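PDB 5EJD: TqaA from Penicillium aethiopicum, which probably joins amino acids as a nonribosomal peptide synthetase, its C-terminal condensation-like domain receiving a phosphopantetheine arm and probably releasing the peptide by cyclisation. Local coordinates for residues His86-Thr91 with His169-Gly174; His50-Arg55 with Cys317-Val322. All blocks are in the same frame, centred on the assembly; numbering follows the deposited sequence.

Interaction 1 of 2, residues His86-Thr91 with His169-Gly174. With PNS (4'-phosphopantetheine), chain R.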
ATOM      1  N   HIS A  86     -14.148   3.184  11.128  1.00 30.92           N
ATOM      2  CA  HIS A  86     -12.715   3.270  10.795  1.00 29.48           C
ATOM      3  C   HIS A  86     -12.125   4.610  11.185  1.00 28.07           C
ATOM      4  O   HIS A  86     -12.404   5.633  10.543  1.00 28.86           O
ATOM      5  CB  HIS A  86     -12.491   3.091   9.304  1.00 28.81           C
ATOM      6  CG  HIS A  86     -12.901   1.756   8.788  1.00 27.32           C
ATOM      7  ND1 HIS A  86     -12.181   0.614   9.051  1.00 30.91           N
ATOM      8  CD2 HIS A  86     -13.907   1.386   7.967  1.00 25.61           C
ATOM      9  CE1 HIS A  86     -12.740  -0.410   8.437  1.00 27.68           C
ATOM     10  NE2 HIS A  86     -13.788   0.034   7.768  1.00 28.03           N
ATOM     11  N   SER A  87     -11.284   4.621  12.207  1.00 26.26           N
ATOM     12  CA  SER A  87     -10.903   5.899  12.783  1.00 27.59           C
ATOM     13  C   SER A  87      -9.978   6.710  11.868  1.00 25.98           C
ATOM     14  O   SER A  87      -9.936   7.922  11.964  1.00 28.28           O
ATOM     15  CB  SER A  87     -10.259   5.693  14.146  1.00 27.78           C
ATOM     16  OG  SER A  87      -9.061   4.992  13.993  1.00 30.83           O
ATOM     17  N   ILE A  88      -9.237   6.055  10.986  1.00 24.80           N
ATOM     18  CA  ILE A  88      -8.440   6.809  10.037  1.00 24.16           C
ATOM     19  C   ILE A  88      -9.319   7.733   9.182  1.00 22.59           C
ATOM     20  O   ILE A  88      -8.853   8.776   8.710  1.00 20.15           O
ATOM     21  CB  ILE A  88      -7.622   5.870   9.132  1.00 26.02           C
ATOM     22  CG1 ILE A  88      -6.574   6.631   8.349  1.00 22.88           C
ATOM     23  CG2 ILE A  88      -8.524   5.134   8.136  1.00 27.07           C
ATOM     24  CD1 ILE A  88      -5.564   7.341   9.187  1.00 23.34           C
ATOM     25  N   LEU A  89     -10.573   7.335   8.954  1.00 21.60           N
ATOM     26  CA  LEU A  89     -11.468   8.135   8.175  1.00 22.42           C
ATOM     27  C   LEU A  89     -11.953   9.376   8.909  1.00 23.59           C
ATOM     28  O   LEU A  89     -12.465  10.280   8.278  1.00 27.33           O
ATOM     29  CB  LEU A  89     -12.666   7.349   7.694  1.00 23.00           C
ATOM     30  CG  LEU A  89     -12.364   6.156   6.818  1.00 22.86           C
ATOM     31  CD1 LEU A  89     -13.660   5.474   6.442  1.00 22.62           C
ATOM     32  CD2 LEU A  89     -11.594   6.525   5.565  1.00 22.46           C
ATOM     33  N   ARG A  90     -11.759   9.446  10.212  1.00 24.61           N
ATOM     34  CA  ARG A  90     -12.116  10.634  10.971  1.00 27.39           C
ATOM     35  C   ARG A  90     -10.884  11.236  11.634  1.00 30.00           C
ATOM     36  O   ARG A  90     -10.931  11.753  12.729  1.00 29.17           O
ATOM     37  CB  ARG A  90     -13.187  10.344  11.998  1.00 30.82           C
ATOM     38  CG  ARG A  90     -13.154   8.981  12.657  1.00 30.90           C
ATOM     39  CD  ARG A  90     -14.443   8.734  13.406  1.00 30.77           C
ATOM     40  NE  ARG A  90     -14.466   7.344  13.810  1.00 29.91           N
ATOM     41  CZ  ARG A  90     -13.825   6.861  14.868  1.00 31.85           C
ATOM     42  NH1 ARG A  90     -13.143   7.654  15.694  1.00 35.05           N
ATOM     43  NH2 ARG A  90     -13.898   5.590  15.131  1.00 32.45           N
ATOM     44  N   THR A  91      -9.794  11.219  10.885  1.00 30.82           N
ATOM     45  CA  THR A  91      -8.544  11.755  11.291  1.00 27.10           C
ATOM     46  C   THR A  91      -8.284  13.028  10.505  1.00 29.73           C
ATOM     47  O   THR A  91      -8.516  13.113   9.294  1.00 27.98           O
ATOM     48  CB  THR A  91      -7.463  10.702  11.065  1.00 27.82           C
ATOM     49  OG1 THR A  91      -7.728   9.590  11.927  1.00 27.08           O
ATOM     50  CG2 THR A  91      -6.089  11.234  11.321  1.00 27.07           C
ATOM     51  N   HIS A 169      -4.056   9.837   0.466  1.00 22.98           N
ATOM     52  CA  HIS A 169      -3.376   8.538   0.420  1.00 24.12           C
ATOM     53  C   HIS A 169      -2.687   8.230   1.717  1.00 23.25           C
ATOM     54  O   HIS A 169      -2.289   7.087   1.971  1.00 23.09           O
ATOM     55  CB  HIS A 169      -2.382   8.492  -0.718  1.00 25.29           C
ATOM     56  CG  HIS A 169      -2.058   7.113  -1.191  1.00 26.94           C
ATOM     57  ND1 HIS A 169      -2.029   6.021  -0.369  1.00 27.91           N
ATOM     58  CD2 HIS A 169      -1.726   6.659  -2.415  1.00 27.54           C
ATOM     59  CE1 HIS A 169      -1.699   4.955  -1.064  1.00 24.68           C
ATOM     60  NE2 HIS A 169      -1.502   5.318  -2.305  1.00 26.12           N
ATOM     61  N   SER A 170      -2.601   9.216   2.589  1.00 23.33           N
ATOM     62  CA  SER A 170      -2.157   8.960   3.967  1.00 23.57           C
ATOM     63  C   SER A 170      -3.168   8.143   4.768  1.00 22.71           C
ATOM     64  O   SER A 170      -2.906   7.815   5.917  1.00 22.73           O
ATOM     65  CB  SER A 170      -1.941  10.298   4.677  1.00 24.35           C
ATOM     66  OG  SER A 170      -3.157  11.032   4.746  1.00 25.69           O
ATOM     67  N   GLN A 171      -4.330   7.844   4.184  1.00 22.14           N
ATOM     68  CA  GLN A 171      -5.389   7.178   4.890  1.00 23.77           C
ATOM     69  C   GLN A 171      -5.737   5.808   4.332  1.00 25.11           C
ATOM     70  O   GLN A 171      -6.670   5.175   4.817  1.00 28.11           O
ATOM     71  CB  GLN A 171      -6.646   8.056   4.876  1.00 23.60           C
ATOM     72  CG  GLN A 171      -6.450   9.352   5.560  1.00 23.76           C
ATOM     73  CD  GLN A 171      -7.621  10.296   5.337  1.00 27.98           C
ATOM     74  OE1 GLN A 171      -7.735  10.905   4.278  1.00 27.52           O
ATOM     75  NE2 GLN A 171      -8.429  10.511   6.385  1.00 27.27           N
ATOM     76  N   TRP A 172      -5.044   5.346   3.303  1.00 23.75           N
ATOM     77  CA  TRP A 172      -5.341   4.031   2.759  1.00 22.55           C
ATOM     78  C   TRP A 172      -4.127   3.446   2.076  1.00 22.88           C
ATOM     79  O   TRP A 172      -3.196   4.151   1.759  1.00 22.73           O
ATOM     80  CB  TRP A 172      -6.515   4.122   1.742  1.00 23.56           C
ATOM     81  CG  TRP A 172      -6.211   4.915   0.522  1.00 23.71           C
ATOM     82  CD1 TRP A 172      -6.377   6.234   0.370  1.00 26.05           C
ATOM     83  CD2 TRP A 172      -5.677   4.432  -0.716  1.00 25.23           C
ATOM     84  NE1 TRP A 172      -5.985   6.636  -0.915  1.00 26.80           N
ATOM     85  CE2 TRP A 172      -5.541   5.536  -1.588  1.00 25.02           C
ATOM     86  CE3 TRP A 172      -5.299   3.169  -1.177  1.00 27.36           C
ATOM     87  CZ2 TRP A 172      -5.035   5.415  -2.880  1.00 25.93           C
ATOM     88  CZ3 TRP A 172      -4.779   3.046  -2.484  1.00 25.92           C
ATOM     89  CH2 TRP A 172      -4.641   4.162  -3.300  1.00 27.30           C
ATOM     90  N   ASP A 173      -4.185   2.155   1.813  1.00 25.24           N
ATOM     91  CA  ASP A 173      -3.254   1.525   0.919  1.00 26.36           C
ATOM     92  C   ASP A 173      -3.904   0.400   0.122  1.00 26.93           C
ATOM     93  O   ASP A 173      -5.078   0.100   0.302  1.00 26.52           O
ATOM     94  CB  ASP A 173      -2.059   1.027   1.701  1.00 27.77           C
ATOM     95  CG  ASP A 173      -2.420   0.057   2.787  1.00 28.18           C
ATOM     96  OD1 ASP A 173      -3.469  -0.661   2.719  1.00 27.80           O
ATOM     97  OD2 ASP A 173      -1.584  -0.002   3.737  1.00 34.77           O
ATOM     98  N   GLY A 174      -3.129  -0.243  -0.740  1.00 24.85           N
ATOM     99  CA  GLY A 174      -3.696  -1.180  -1.689  1.00 26.57           C
ATOM    100  C   GLY A 174      -4.282  -2.433  -1.071  1.00 26.84           C
ATOM    101  O   GLY A 174      -5.256  -2.984  -1.563  1.00 24.82           O
TER
HETATM  102  O23 PNS R 101       5.132 -11.313  -4.456  1.00 20.52           O
HETATM  103  P24 PNS R 101       6.188 -10.622  -3.628  1.00 21.59           P
HETATM  104  O26 PNS R 101       7.588 -11.005  -3.905  1.00 21.95           O
HETATM  105  O27 PNS R 101       5.857  -9.045  -3.385  1.00 19.86           O
HETATM  106  C28 PNS R 101       6.704  -8.029  -2.881  1.00 20.06           C
HETATM  107  C29 PNS R 101       6.019  -6.596  -2.704  1.00 23.38           C
HETATM  108  C30 PNS R 101       6.057  -6.352  -4.178  1.00 24.81           C
HETATM  109  C31 PNS R 101       7.201  -6.165  -1.817  1.00 22.62           C
HETATM  110  C32 PNS R 101       4.651  -6.944  -2.040  1.00 23.09           C
HETATM  111  O33 PNS R 101       4.898  -7.777  -0.839  1.00 19.04           O
HETATM  112  C34 PNS R 101       4.132  -5.628  -1.495  1.00 25.98           C
HETATM  113  O35 PNS R 101       4.468  -5.237  -0.370  1.00 27.83           O
HETATM  114  N36 PNS R 101       3.460  -4.630  -1.967  1.00 32.13           N
HETATM  115  C37 PNS R 101       2.836  -4.333  -3.176  1.00 41.81           C
HETATM  116  C38 PNS R 101       1.467  -3.724  -2.927  1.00 45.67           C
HETATM  117  C39 PNS R 101       1.375  -2.242  -2.677  1.00 45.73           C
HETATM  118  O40 PNS R 101       1.699  -1.822  -1.599  1.00 52.58           O
HETATM  119  N41 PNS R 101       0.836  -1.507  -3.648  1.00 45.89           N
HETATM  120  C42 PNS R 101       0.663  -0.079  -3.590  1.00 46.44           C
HETATM  121  C43 PNS R 101      -0.311   0.340  -2.537  1.00 49.79           C
HETATM  122  S44 PNS R 101      -1.346   1.692  -3.136  1.00 56.59           S
HETATM  123  O   HOH W   1     -10.645  12.493   7.299  1.00 26.96           O

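Interaction 2 of 2, residues His50-Arg55 with Cys317-Val322. With PNS (4'-phosphopantetheine), chain R.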
ATOM      1  N   HIS A  50       3.419  11.147   5.346  1.00 27.28           N
ATOM      2  CA  HIS A  50       3.926  12.477   4.980  1.00 28.60           C
ATOM      3  C   HIS A  50       4.405  12.529   3.517  1.00 26.65           C
ATOM      4  O   HIS A  50       4.244  13.542   2.842  1.00 24.62           O
ATOM      5  CB  HIS A  50       5.045  12.870   5.944  1.00 31.65           C
ATOM      6  CG  HIS A  50       5.307  14.341   6.020  1.00 38.41           C
ATOM      7  ND1 HIS A  50       6.532  14.861   6.387  1.00 45.41           N
ATOM      8  CD2 HIS A  50       4.506  15.405   5.798  1.00 42.51           C
ATOM      9  CE1 HIS A  50       6.478  16.178   6.373  1.00 43.22           C
ATOM     10  NE2 HIS A  50       5.258  16.533   6.024  1.00 45.38           N
ATOM     11  N   VAL A  51       5.007  11.452   3.025  1.00 24.70           N
ATOM     12  CA  VAL A  51       5.430  11.406   1.624  1.00 24.01           C
ATOM     13  C   VAL A  51       4.238  11.702   0.752  1.00 26.53           C
ATOM     14  O   VAL A  51       4.318  12.493  -0.195  1.00 28.19           O
ATOM     15  CB  VAL A  51       5.951  10.013   1.246  1.00 23.96           C
ATOM     16  CG1 VAL A  51       6.001   9.832  -0.232  1.00 22.51           C
ATOM     17  CG2 VAL A  51       7.311   9.783   1.858  1.00 24.51           C
ATOM     18  N   PHE A  52       3.107  11.073   1.072  1.00 26.86           N
ATOM     19  CA  PHE A  52       1.925  11.243   0.260  1.00 26.34           C
ATOM     20  C   PHE A  52       1.304  12.633   0.396  1.00 25.87           C
ATOM     21  O   PHE A  52       0.843  13.217  -0.584  1.00 27.40           O
ATOM     22  CB  PHE A  52       0.900  10.190   0.607  1.00 26.07           C
ATOM     23  CG  PHE A  52       1.216   8.857   0.093  1.00 25.25           C
ATOM     24  CD1 PHE A  52       1.497   8.663  -1.242  1.00 25.88           C
ATOM     25  CD2 PHE A  52       1.179   7.743   0.932  1.00 27.73           C
ATOM     26  CE1 PHE A  52       1.757   7.397  -1.746  1.00 25.48           C
ATOM     27  CE2 PHE A  52       1.460   6.468   0.437  1.00 27.41           C
ATOM     28  CZ  PHE A  52       1.730   6.300  -0.912  1.00 27.30           C
ATOM     29  N   ILE A  53       1.286  13.144   1.613  1.00 26.40           N
ATOM     30  CA  ILE A  53       0.718  14.439   1.874  1.00 27.39           C
ATOM     31  C   ILE A  53       1.522  15.515   1.164  1.00 28.42           C
ATOM     32  O   ILE A  53       0.933  16.419   0.586  1.00 30.73           O
ATOM     33  CB  ILE A  53       0.634  14.720   3.377  1.00 29.31           C
ATOM     34  CG1 ILE A  53      -0.461  13.858   3.995  1.00 29.26           C
ATOM     35  CG2 ILE A  53       0.346  16.199   3.647  1.00 32.76           C
ATOM     36  CD1 ILE A  53      -0.491  13.879   5.512  1.00 28.48           C
ATOM     37  N   LYS A  54       2.849  15.410   1.149  1.00 30.92           N
ATOM     38  CA  LYS A  54       3.685  16.426   0.470  1.00 32.24           C
ATOM     39  C   LYS A  54       3.545  16.384  -1.045  1.00 30.14           C
ATOM     40  O   LYS A  54       3.892  17.325  -1.714  1.00 30.84           O
ATOM     41  CB  LYS A  54       5.175  16.310   0.789  1.00 34.59           C
ATOM     42  CG  LYS A  54       5.635  16.733   2.179  1.00 44.23           C
ATOM     43  CD  LYS A  54       7.096  16.301   2.433  1.00 54.68           C
ATOM     44  CE  LYS A  54       8.006  17.199   1.603  1.00 58.30           C
ATOM     45  NZ  LYS A  54       9.416  16.716   1.582  1.00 64.18           N
ATOM     46  N   ARG A  55       3.054  15.287  -1.594  1.00 29.77           N
ATOM     47  CA  ARG A  55       2.919  15.151  -3.040  1.00 26.72           C
ATOM     48  C   ARG A  55       1.494  15.339  -3.486  1.00 26.27           C
ATOM     49  O   ARG A  55       1.171  15.016  -4.602  1.00 26.46           O
ATOM     50  CB  ARG A  55       3.437  13.783  -3.458  1.00 26.71           C
ATOM     51  CG  ARG A  55       4.946  13.678  -3.375  1.00 27.76           C
ATOM     52  CD  ARG A  55       5.436  12.262  -3.260  1.00 27.89           C
ATOM     53  NE  ARG A  55       6.886  12.265  -3.245  1.00 27.08           N
ATOM     54  CZ  ARG A  55       7.640  12.596  -2.208  1.00 28.25           C
ATOM     55  NH1 ARG A  55       7.094  12.965  -1.042  1.00 29.05           N
ATOM     56  NH2 ARG A  55       8.949  12.562  -2.335  1.00 28.39           N
ATOM     57  N   CYS A 317      -2.648   3.538   5.923  1.00 30.37           N
ATOM     58  CA  CYS A 317      -1.488   3.507   5.065  1.00 29.77           C
ATOM     59  C   CYS A 317      -0.302   2.935   5.837  1.00 27.84           C
ATOM     60  O   CYS A 317       0.439   3.672   6.465  1.00 29.19           O
ATOM     61  CB  CYS A 317      -1.174   4.911   4.579  1.00 31.80           C
ATOM     62  SG  CYS A 317       0.255   4.979   3.478  1.00 36.03           S
ATOM     63  N   THR A 318      -0.155   1.613   5.794  1.00 25.79           N
ATOM     64  CA  THR A 318       0.946   0.945   6.454  1.00 23.34           C
ATOM     65  C   THR A 318       2.133   0.766   5.485  1.00 23.96           C
ATOM     66  O   THR A 318       3.147   0.290   5.884  1.00 23.20           O
ATOM     67  CB  THR A 318       0.544  -0.428   6.974  1.00 22.78           C
ATOM     68  OG1 THR A 318       0.210  -1.262   5.874  1.00 22.19           O
ATOM     69  CG2 THR A 318      -0.642  -0.344   7.896  1.00 22.70           C
ATOM     70  N   LEU A 319       1.995   1.174   4.226  1.00 25.65           N
ATOM     71  CA  LEU A 319       3.084   1.132   3.259  1.00 26.93           C
ATOM     72  C   LEU A 319       4.360   1.710   3.800  1.00 26.50           C
ATOM     73  O   LEU A 319       4.339   2.654   4.577  1.00 24.85           O
ATOM     74  CB  LEU A 319       2.796   2.034   2.055  1.00 27.32           C
ATOM     75  CG  LEU A 319       1.699   1.631   1.152  1.00 28.37           C
ATOM     76  CD1 LEU A 319       1.676   2.598  -0.002  1.00 29.82           C
ATOM     77  CD2 LEU A 319       1.919   0.213   0.669  1.00 32.97           C
ATOM     78  N   ASN A 320       5.471   1.199   3.293  1.00 24.57           N
ATOM     79  CA  ASN A 320       6.743   1.775   3.596  1.00 25.18           C
ATOM     80  C   ASN A 320       7.626   1.762   2.358  1.00 25.07           C
ATOM     81  O   ASN A 320       7.453   0.900   1.487  1.00 24.56           O
ATOM     82  CB  ASN A 320       7.402   1.025   4.765  1.00 24.27           C
ATOM     83  CG  ASN A 320       8.408   1.893   5.511  1.00 24.70           C
ATOM     84  OD1 ASN A 320       8.598   3.064   5.184  1.00 24.59           O
ATOM     85  ND2 ASN A 320       9.039   1.327   6.515  1.00 25.64           N
ATOM     86  N   PHE A 321       8.515   2.747   2.265  1.00 22.52           N
ATOM     87  CA  PHE A 321       9.477   2.842   1.160  1.00 22.25           C
ATOM     88  C   PHE A 321      10.856   2.650   1.750  1.00 23.18           C
ATOM     89  O   PHE A 321      11.326   3.491   2.568  1.00 23.44           O
ATOM     90  CB  PHE A 321       9.362   4.175   0.487  1.00 22.24           C
ATOM     91  CG  PHE A 321       7.969   4.564   0.190  1.00 21.93           C
ATOM     92  CD1 PHE A 321       7.280   3.941  -0.836  1.00 23.40           C
ATOM     93  CD2 PHE A 321       7.336   5.522   0.938  1.00 22.08           C
ATOM     94  CE1 PHE A 321       5.961   4.260  -1.105  1.00 22.27           C
ATOM     95  CE2 PHE A 321       6.030   5.876   0.656  1.00 23.15           C
ATOM     96  CZ  PHE A 321       5.336   5.233  -0.362  1.00 22.30           C
ATOM     97  N   VAL A 322      11.486   1.525   1.416  1.00 22.03           N
ATOM     98  CA  VAL A 322      12.735   1.144   2.071  1.00 22.78           C
ATOM     99  C   VAL A 322      13.833   0.786   1.076  1.00 21.79           C
ATOM    100  O   VAL A 322      13.556   0.562  -0.093  1.00 20.53           O
ATOM    101  CB  VAL A 322      12.535  -0.032   3.031  1.00 25.32           C
ATOM    102  CG1 VAL A 322      11.556   0.335   4.132  1.00 27.68           C
ATOM    103  CG2 VAL A 322      12.056  -1.282   2.294  1.00 24.88           C
TER
HETATM  104  O23 PNS R 101       5.132 -11.313  -4.456  1.00 20.52           O
HETATM  105  P24 PNS R 101       6.188 -10.622  -3.628  1.00 21.59           P
HETATM  106  O26 PNS R 101       7.588 -11.005  -3.905  1.00 21.95           O
HETATM  107  O27 PNS R 101       5.857  -9.045  -3.385  1.00 19.86           O
HETATM  108  C28 PNS R 101       6.704  -8.029  -2.881  1.00 20.06           C
HETATM  109  C29 PNS R 101       6.019  -6.596  -2.704  1.00 23.38           C
HETATM  110  C30 PNS R 101       6.057  -6.352  -4.178  1.00 24.81           C
HETATM  111  C31 PNS R 101       7.201  -6.165  -1.817  1.00 22.62           C
HETATM  112  C32 PNS R 101       4.651  -6.944  -2.040  1.00 23.09           C
HETATM  113  O33 PNS R 101       4.898  -7.777  -0.839  1.00 19.04           O
HETATM  114  C34 PNS R 101       4.132  -5.628  -1.495  1.00 25.98           C
HETATM  115  O35 PNS R 101       4.468  -5.237  -0.370  1.00 27.83           O
HETATM  116  N36 PNS R 101       3.460  -4.630  -1.967  1.00 32.13           N
HETATM  117  C37 PNS R 101       2.836  -4.333  -3.176  1.00 41.81           C
HETATM  118  C38 PNS R 101       1.467  -3.724  -2.927  1.00 45.67           C
HETATM  119  C39 PNS R 101       1.375  -2.242  -2.677  1.00 45.73           C
HETATM  120  O40 PNS R 101       1.699  -1.822  -1.599  1.00 52.58           O
HETATM  121  N41 PNS R 101       0.836  -1.507  -3.648  1.00 45.89           N
HETATM  122  C42 PNS R 101       0.663  -0.079  -3.590  1.00 46.44           C
HETATM  123  C43 PNS R 101      -0.311   0.340  -2.537  1.00 49.79           C
HETATM  124  S44 PNS R 101      -1.346   1.692  -3.136  1.00 56.59           S

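Interaction 1 of 2, residues His86-Thr91 with His169-Gly174
The carboxamide of Q171 reaches I88 with its nitrogen, the bonded I88 O lying 15° out of the amide plane. At the start of the same segment, the H169 ring has W172 CZ2 3.5 Å above the centre of one face, and the S44 thiol of 4'-phosphopantetheine at its edge, 3.7 Å from H169 NE2. W172 in turn takes H169 ND1 over a face of its indole, and its CZ3 also borders the thiol. On the side of 86-91, the R90 guanidinium has S87 CA over one face, while its nitrogens bond V83 O and D84 O in the last turn of helix 72-85, and L105 O. The central bond runs from Q171 NE2 to I88 O, 2.9 Å long with an N-H...O angle of 155°. A water accepts from Q171 NE2 and donates to L89 O and T91 O, which joins the amide to two more carbonyls. Q171 OE1 bonds S168 N, so both ends of the amide are used and its rotation is fixed; glutamine suits the place because it donates and accepts without a charge. Beside this polar bridge, I88 CG1, anti to the backbone N (chi1 -168°), packs 3.8 Å from Q171 CB. Isoleucine, branched at CB, lays CG1 on the root of the glutamine chain and CG2 against Q171 O. T91 OG1 bonds S87 O at 2.8 Å, opposite R90 N across the carbonyl plane, and steadies the 3-10 turn. Residues 169-174 fit the HxxxDG pattern of condensation domains. The chemistry is thus divided: an uncharged, buried amide anchors Q171 to the turn between helix 72-85 and strand 91-96, while its neighbours H169 and W172 are turned to the thiol of the cofactor.

Interaction 2 of 2, residues His50-Arg55 with Cys317-Val322
V51 and F321 bring their CA atoms no closer than 9.5 Å, so the end of helix 47-54 meets the start of strand 320-327 through side chains, without a hydrogen bond between the two segments. F52 carries most of the contact. With CG beside the backbone N (chi1 -75°), its ring points from the helix toward 317-322. Two groups meet its rim: L319 CD1 lies in the ring plane, 3.8 Å from F52 CZ, and C317 SG comes 3.6 Å from F52 CE2, a sulfur-aromatic contact made at the edge. F321 instead turns its edge to the face of F52 in an offset edge-to-face pair, the centroids 5.8 Å apart and the planes at 74°. V51 CG1 adds an aliphatic contact, 4.1 Å from F321 CE2. A flat phenylalanine suits position 52 because its rim can take L319 and C317 while its face takes the edge of F321; F321 also pairs edge-to-face with W424. L319 divides its two methyls: CD1 faces F52, whereas CD2 lies 3.1 Å from O40 of 4'-phosphopantetheine, a close approach. R55 NH1 bonds V51 O, and R55 NH2 forms a salt bridge with E422. Such an apolar seam, with a leucine lining the channel of the arm, fits the junction between the two lobes of a condensation domain, the fold of the CoA-dependent acyltransferase clan.

Interactions 1 and 2 have centres 12 Å apart and meet through 169-174, the segment that borders the thiol end of the phosphopantetheine arm. Their direct bridge is D173 OD2 to T318 N, 3.0 Å and probably a hydrogen bond; the same carboxylate pairs with R304. The F52 ring stacks on H169, across that ring from W172, with F52 CE2 3.6 Å from H169 ND1, so the histidine is held between side chains of both contacts. C317 CB packs 3.6 Å from W172 O. Residues 169-174 thus border the end of the arm and L319 of 317-322 its O40, whereas T273, N302 and N383 bond the cofactor from outside both contacts.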